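Long-range contacts in uncharacterized protein TP-0789 domain-containing protein (Nitrosomonas europaea ATCC 19718, PDB 3BUU), which is of unknown function but belongs to the LolA superfamily, whose namesake ferries lipoproteins across the periplasm, so it may bind lipid-bearing cargo: residues 113-118 against 142-147; 30-35 against 96-101. All coordinates share one frame; numbering follows the deposited sequence.

In the fold
Along the chain contact 2 comes first and closes before contact 1 opens. Their centres lie 21 Å apart, on opposite sides of the chain's centre, yet their nearest atoms come within about 5 Å without touching. Both reach the long run of curved antiparallel strands that recalls the open barrel of LolA: contact 2 sets the tight turn after strand 96-98 against strand 26-36, and contact 1 joins the start of strand 115-125 to the loop leading into strand 146-152. Segment 142-147 also lies next to strand 101-102, where Ala102 touches Thr143 and Tyr144. Lys172 bonds to both Gln100 O and Tyr144 OH, linking the turn of contact 2 to the loop of contact 1.

Contact 1: residues 113-118 against 142-147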
loop_
_atom_site.group_PDB
_atom_site.type_symbol
_atom_site.label_atom_id
_atom_site.label_comp_id
_atom_site.label_asym_id
_atom_site.label_seq_id
_atom_site.Cartn_x
_atom_site.Cartn_y
_atom_site.Cartn_z
ATOM N N GLY A 113 6.356 7.866 -9.123
ATOM C CA GLY A 113 7.101 8.820 -8.302
ATOM C C GLY A 113 8.078 8.150 -7.345
ATOM O O GLY A 113 9.073 8.745 -6.933
ATOM N N ASP A 114 7.788 6.915 -6.953
ATOM C CA ASP A 114 8.664 6.173 -6.041
ATOM C C ASP A 114 9.572 5.183 -6.763
ATOM O O ASP A 114 10.551 4.723 -6.207
ATOM C CB ASP A 114 7.834 5.389 -5.014
ATOM C CG ASP A 114 7.305 6.226 -3.875
ATOM O OD1 ASP A 114 7.596 7.462 -3.859
ATOM O OD2 ASP A 114 6.612 5.623 -2.987
ATOM N N TYR A 115 9.194 4.804 -8.000
ATOM C CA TYR A 115 9.867 3.755 -8.744
ATOM C C TYR A 115 10.030 4.193 -10.182
ATOM O O TYR A 115 9.116 4.765 -10.778
ATOM C CB TYR A 115 9.050 2.439 -8.779
ATOM C CG TYR A 115 8.809 1.912 -7.396
ATOM C CD1 TYR A 115 9.739 1.083 -6.774
ATOM C CD2 TYR A 115 7.697 2.297 -6.674
ATOM C CE1 TYR A 115 9.567 0.662 -5.454
ATOM C CE2 TYR A 115 7.516 1.895 -5.356
ATOM C CZ TYR A 115 8.450 1.085 -4.742
ATOM O OH TYR A 115 8.291 0.716 -3.442
ATOM N N HIS A 116 11.175 3.852 -10.761
ATOM C CA HIS A 116 11.376 3.996 -12.204
ATOM C C HIS A 116 10.864 2.709 -12.871
ATOM O O HIS A 116 11.329 1.629 -12.508
ATOM C CB HIS A 116 12.863 4.149 -12.465
ATOM C CG HIS A 116 13.230 3.860 -13.900
ATOM N ND1 HIS A 116 13.142 4.796 -14.904
ATOM C CD2 HIS A 116 13.579 2.694 -14.513
ATOM C CE1 HIS A 116 13.483 4.246 -16.065
ATOM N NE2 HIS A 116 13.749 2.969 -15.847
ATOM N N PRO A 117 9.894 2.801 -13.787
ATOM C CA PRO A 117 9.377 1.615 -14.454
ATOM C C PRO A 117 10.055 1.302 -15.789
ATOM O O PRO A 117 10.381 2.204 -16.541
ATOM C CB PRO A 117 7.921 2.010 -14.712
ATOM C CG PRO A 117 7.985 3.470 -14.981
ATOM C CD PRO A 117 9.139 4.002 -14.156
ATOM N N GLN A 118 10.218 0.020 -16.064
ATOM C CA GLN A 118 10.694 -0.434 -17.348
ATOM C C GLN A 118 9.994 -1.741 -17.611
ATOM O O GLN A 118 9.822 -2.567 -16.715
ATOM C CB GLN A 118 12.211 -0.623 -17.281
ATOM C CG GLN A 118 12.874 -1.091 -18.578
ATOM C CD GLN A 118 14.410 -1.001 -18.502
ATOM O OE1 GLN A 118 14.979 -0.029 -18.006
ATOM N NE2 GLN A 118 15.072 -2.001 -19.040
ATOM N N VAL A 142 12.253 4.560 -0.087
ATOM C CA VAL A 142 10.964 4.118 -0.573
ATOM C C VAL A 142 10.690 2.739 0.009
ATOM O O VAL A 142 11.515 2.147 0.749
ATOM C CB VAL A 142 10.770 4.199 -2.135
ATOM C CG1 VAL A 142 10.995 5.610 -2.635
ATOM C CG2 VAL A 142 11.655 3.176 -2.840
ATOM N N THR A 143 9.496 2.217 -0.217
ATOM C CA THR A 143 9.090 1.026 0.490
ATOM C C THR A 143 9.919 -0.204 0.113
ATOM O O THR A 143 10.241 -1.020 0.983
ATOM C CB THR A 143 7.582 0.794 0.349
ATOM O OG1 THR A 143 6.883 2.009 0.634
ATOM C CG2 THR A 143 7.052 -0.294 1.283
ATOM N N TYR A 144 10.218 -0.346 -1.190
ATOM C CA TYR A 144 10.977 -1.485 -1.716
ATOM C C TYR A 144 12.046 -1.059 -2.643
ATOM O O TYR A 144 11.894 -0.033 -3.325
ATOM C CB TYR A 144 10.058 -2.466 -2.506
ATOM C CG TYR A 144 8.872 -2.865 -1.716
ATOM C CD1 TYR A 144 8.964 -3.859 -0.748
ATOM C CD2 TYR A 144 7.645 -2.217 -1.906
ATOM C CE1 TYR A 144 7.851 -4.204 0.031
ATOM C CE2 TYR A 144 6.523 -2.554 -1.134
ATOM C CZ TYR A 144 6.654 -3.553 -0.168
ATOM O OH TYR A 144 5.596 -3.911 0.630
ATOM N N GLN A 145 13.091 -1.876 -2.752
ATOM C CA GLN A 145 14.089 -1.585 -3.755
ATOM C C GLN A 145 13.683 -2.030 -5.152
ATOM O O GLN A 145 14.121 -1.443 -6.146
ATOM C CB GLN A 145 15.455 -2.063 -3.305
ATOM C CG GLN A 145 15.921 -1.211 -2.089
ATOM C CD GLN A 145 15.837 0.309 -2.332
ATOM O OE1 GLN A 145 14.895 1.000 -1.859
ATOM N NE2 GLN A 145 16.784 0.823 -3.101
ATOM N N LYS A 146 12.892 -3.078 -5.249
ATOM C CA LYS A 146 12.467 -3.604 -6.522
ATOM C C LYS A 146 11.110 -4.252 -6.374
ATOM O O LYS A 146 10.883 -5.016 -5.436
ATOM C CB LYS A 146 13.508 -4.643 -7.050
ATOM C CG LYS A 146 13.058 -5.485 -8.203
ATOM C CD LYS A 146 14.144 -6.547 -8.524
ATOM C CE LYS A 146 13.623 -7.616 -9.425
ATOM N NZ LYS A 146 14.755 -8.503 -9.826
ATOM N N VAL A 147 10.222 -3.964 -7.331
ATOM C CA VAL A 147 8.912 -4.614 -7.417
ATOM C C VAL A 147 8.742 -5.071 -8.870
ATOM O O VAL A 147 9.063 -4.296 -9.781
ATOM C CB VAL A 147 7.779 -3.628 -7.032
ATOM C CG1 VAL A 147 6.405 -4.318 -7.083
ATOM C CG2 VAL A 147 8.014 -3.096 -5.622
HETATM O O HOH W 1 7.179 3.338 -1.760
#
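The carboxylate of Asp114, whose CG lies 3.9 Å from Val142 CG1, is gripped at both oxygens: OD1 forms salt bridges with Arg76 and Arg108, and OD2 takes a hydrogen bond from a water at 2.7 Å. That same water accepts from Thr143 N at 3.0 Å, tying the carboxylate to the opposite backbone. Beside this bridge Tyr115 reaches across, its CG anti to the carbonyl carbon (chi1 -60°), and its OH accepts a rather bent bond from Tyr144 N (3.1 Å, 140°). The hydroxyl also sits at the edge of the Tyr144 ring, 3.4 Å from CD2. Tyr115 opens strand 115-125 and Val147 lies near the start of strand 146-152; these strands flank strand 128-137, antiparallel to both, in this LolA-like fold, and Leu135 of that middle strand touches both residues. Tyr115 CE1 packs obliquely on Val147 CG2 at 4.1 Å. At the edge of the Tyr115 ring, near its plane, CE1 lies 3.2 Å from Tyr144 O, a buried carbonyl with no polar partner in the model. A leucine in place of Tyr115 would probably leave Tyr144 N without its acceptor and open a gap beside Val147. Farther out, Tyr144 OH bonds to Asp105 and Lys172.

Contact 2: residues 30-35 against 96-101; sequences VAIRTA and RLTGQV
Ile32 is fully stretched, with CG1 opposite its own carbonyl carbon (chi1 -53°) and CD1 trans beyond it (chi2 -177°), and this carries the end of the side chain to Leu97, Thr98 and Val101. What it meets is a tight hairpin: a type II' beta turn runs from Thr98 to Val101, and Leu97 and Thr98 together face Val101 as a classic beta bulge. Val101 and Ile32 approach tip to tip, CG2 against CG2 at 4.0 Å. Thr98 slides past in the opposite direction, its CG2 lying 4.1 Å from Ile32 CD1, while Leu97 reaches the same methyl with CD2. Leu205 on strand 202-212 touches both Ile32 and Val101, so the hairpin rests on neighbouring strands of the curved sheet, and Ile106 of helix 103-107 packs on Leu97 and Val101.

Further along strand 26-36, Thr34 turns both OG1 and CG2 to Gly99 CA, with OG1 3.7 Å away. A beta-carbon on Gly99 would run into that oxygen, and the positive phi of 55° favours glycine as well. Thr34 OG1 is hydrogen-bonded to Ser203 OG, which also bonds to Gln100 N, so the serine links the strand to the turn. Within the hairpin Val101 N donates to Thr98 O at 2.9 Å, and Leu97 N donates to Val101 O at 2.8 Å.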
loop_
_atom_site.group_PDB
_atom_site.type_symbol
_atom_site.label_atom_id
_atom_site.label_comp_id
_atom_site.label_asym_id
_atom_site.label_seq_id
_atom_site.Cartn_x
_atom_site.Cartn_y
_atom_site.Cartn_z
ATOM N N VAL A 30 -9.436 0.315 5.917
ATOM C CA VAL A 30 -8.713 -0.903 5.566
ATOM C C VAL A 30 -8.762 -1.894 6.702
ATOM O O VAL A 30 -8.383 -1.550 7.833
ATOM C CB VAL A 30 -7.219 -0.600 5.228
ATOM C CG1 VAL A 30 -6.584 -1.840 4.595
ATOM C CG2 VAL A 30 -7.113 0.614 4.287
ATOM N N ALA A 31 -9.234 -3.100 6.417
ATOM C CA ALA A 31 -9.240 -4.188 7.397
ATOM C C ALA A 31 -8.170 -5.174 6.949
ATOM O O ALA A 31 -8.104 -5.487 5.765
ATOM C CB ALA A 31 -10.577 -4.884 7.412
ATOM N N ILE A 32 -7.322 -5.611 7.858
ATOM C CA ILE A 32 -6.225 -6.502 7.508
ATOM C C ILE A 32 -6.347 -7.729 8.410
ATOM O O ILE A 32 -6.271 -7.629 9.637
ATOM C CB ILE A 32 -4.851 -5.874 7.692
ATOM C CG1 ILE A 32 -4.800 -4.548 6.940
ATOM C CG2 ILE A 32 -3.769 -6.845 7.257
ATOM C CD1 ILE A 32 -3.410 -3.834 7.002
ATOM N N ARG A 33 -6.536 -8.888 7.788
ATOM C CA ARG A 33 -6.645 -10.172 8.488
ATOM C C ARG A 33 -5.446 -11.003 8.075
ATOM O O ARG A 33 -5.324 -11.381 6.911
ATOM C CB ARG A 33 -7.944 -10.873 8.066
ATOM C CG ARG A 33 -9.226 -10.136 8.475
ATOM C CD ARG A 33 -10.548 -10.846 8.100
ATOM N NE ARG A 33 -11.724 -10.252 8.743
ATOM C CZ ARG A 33 -12.310 -9.126 8.338
ATOM N NH1 ARG A 33 -11.852 -8.453 7.274
ATOM N NH2 ARG A 33 -13.371 -8.677 9.000
ATOM N N THR A 34 -4.591 -11.339 9.036
ATOM C CA THR A 34 -3.406 -12.134 8.764
ATOM C C THR A 34 -3.523 -13.469 9.459
ATOM O O THR A 34 -3.897 -13.502 10.643
ATOM C CB THR A 34 -2.146 -11.441 9.256
ATOM O OG1 THR A 34 -2.002 -10.179 8.587
ATOM C CG2 THR A 34 -0.910 -12.243 9.028
ATOM N N ALA A 35 -3.217 -14.541 8.747
ATOM C CA ALA A 35 -3.189 -15.848 9.367
ATOM C C ALA A 35 -2.122 -16.675 8.735
ATOM O O ALA A 35 -1.781 -16.489 7.553
ATOM C CB ALA A 35 -4.528 -16.531 9.183
ATOM N N ARG A 96 7.636 -2.904 9.039
ATOM C CA ARG A 96 6.431 -3.723 9.088
ATOM C C ARG A 96 5.328 -3.012 9.818
ATOM O O ARG A 96 5.518 -2.460 10.924
ATOM C CB ARG A 96 6.739 -5.056 9.752
ATOM C CG ARG A 96 7.966 -5.732 9.130
ATOM C CD ARG A 96 8.294 -7.112 9.687
ATOM N NE ARG A 96 7.415 -8.124 9.158
ATOM C CZ ARG A 96 7.627 -8.760 8.003
ATOM N NH1 ARG A 96 8.698 -8.509 7.236
ATOM N NH2 ARG A 96 6.767 -9.653 7.623
ATOM N N LEU A 97 4.137 -3.006 9.216
ATOM C CA LEU A 97 2.917 -2.542 9.848
ATOM C C LEU A 97 2.334 -3.701 10.656
ATOM O O LEU A 97 2.360 -3.680 11.889
ATOM C CB LEU A 97 1.949 -2.001 8.779
ATOM C CG LEU A 97 0.639 -1.468 9.338
ATOM C CD1 LEU A 97 0.817 -0.116 10.012
ATOM C CD2 LEU A 97 -0.354 -1.416 8.236
ATOM N N THR A 98 1.811 -4.699 9.966
ATOM C CA THR A 98 1.274 -5.897 10.587
ATOM C C THR A 98 1.342 -7.012 9.544
ATOM O O THR A 98 1.188 -6.736 8.341
ATOM C CB THR A 98 -0.154 -5.665 11.110
ATOM O OG1 THR A 98 -0.578 -6.833 11.765
ATOM C CG2 THR A 98 -1.121 -5.356 10.006
ATOM N N GLY A 99 1.567 -8.244 9.977
ATOM C CA GLY A 99 1.554 -9.341 9.042
ATOM C C GLY A 99 2.513 -9.108 7.892
ATOM O O GLY A 99 3.663 -8.757 8.127
ATOM N N GLN A 100 2.024 -9.317 6.682
ATOM C CA GLN A 100 2.814 -9.167 5.481
ATOM C C GLN A 100 2.709 -7.778 4.875
ATOM O O GLN A 100 3.049 -7.600 3.715
ATOM C CB GLN A 100 2.378 -10.231 4.460
ATOM C CG GLN A 100 2.718 -11.613 4.918
ATOM C CD GLN A 100 4.211 -11.770 5.059
ATOM O OE1 GLN A 100 4.938 -11.589 4.104
ATOM N NE2 GLN A 100 4.679 -12.153 6.256
ATOM N N VAL A 101 2.242 -6.795 5.664
ATOM C CA VAL A 101 1.992 -5.443 5.185
ATOM C C VAL A 101 3.056 -4.511 5.707
ATOM O O VAL A 101 3.301 -4.467 6.925
ATOM C CB VAL A 101 0.595 -4.993 5.611
ATOM C CG1 VAL A 101 0.263 -3.636 4.989
ATOM C CG2 VAL A 101 -0.465 -6.042 5.191
#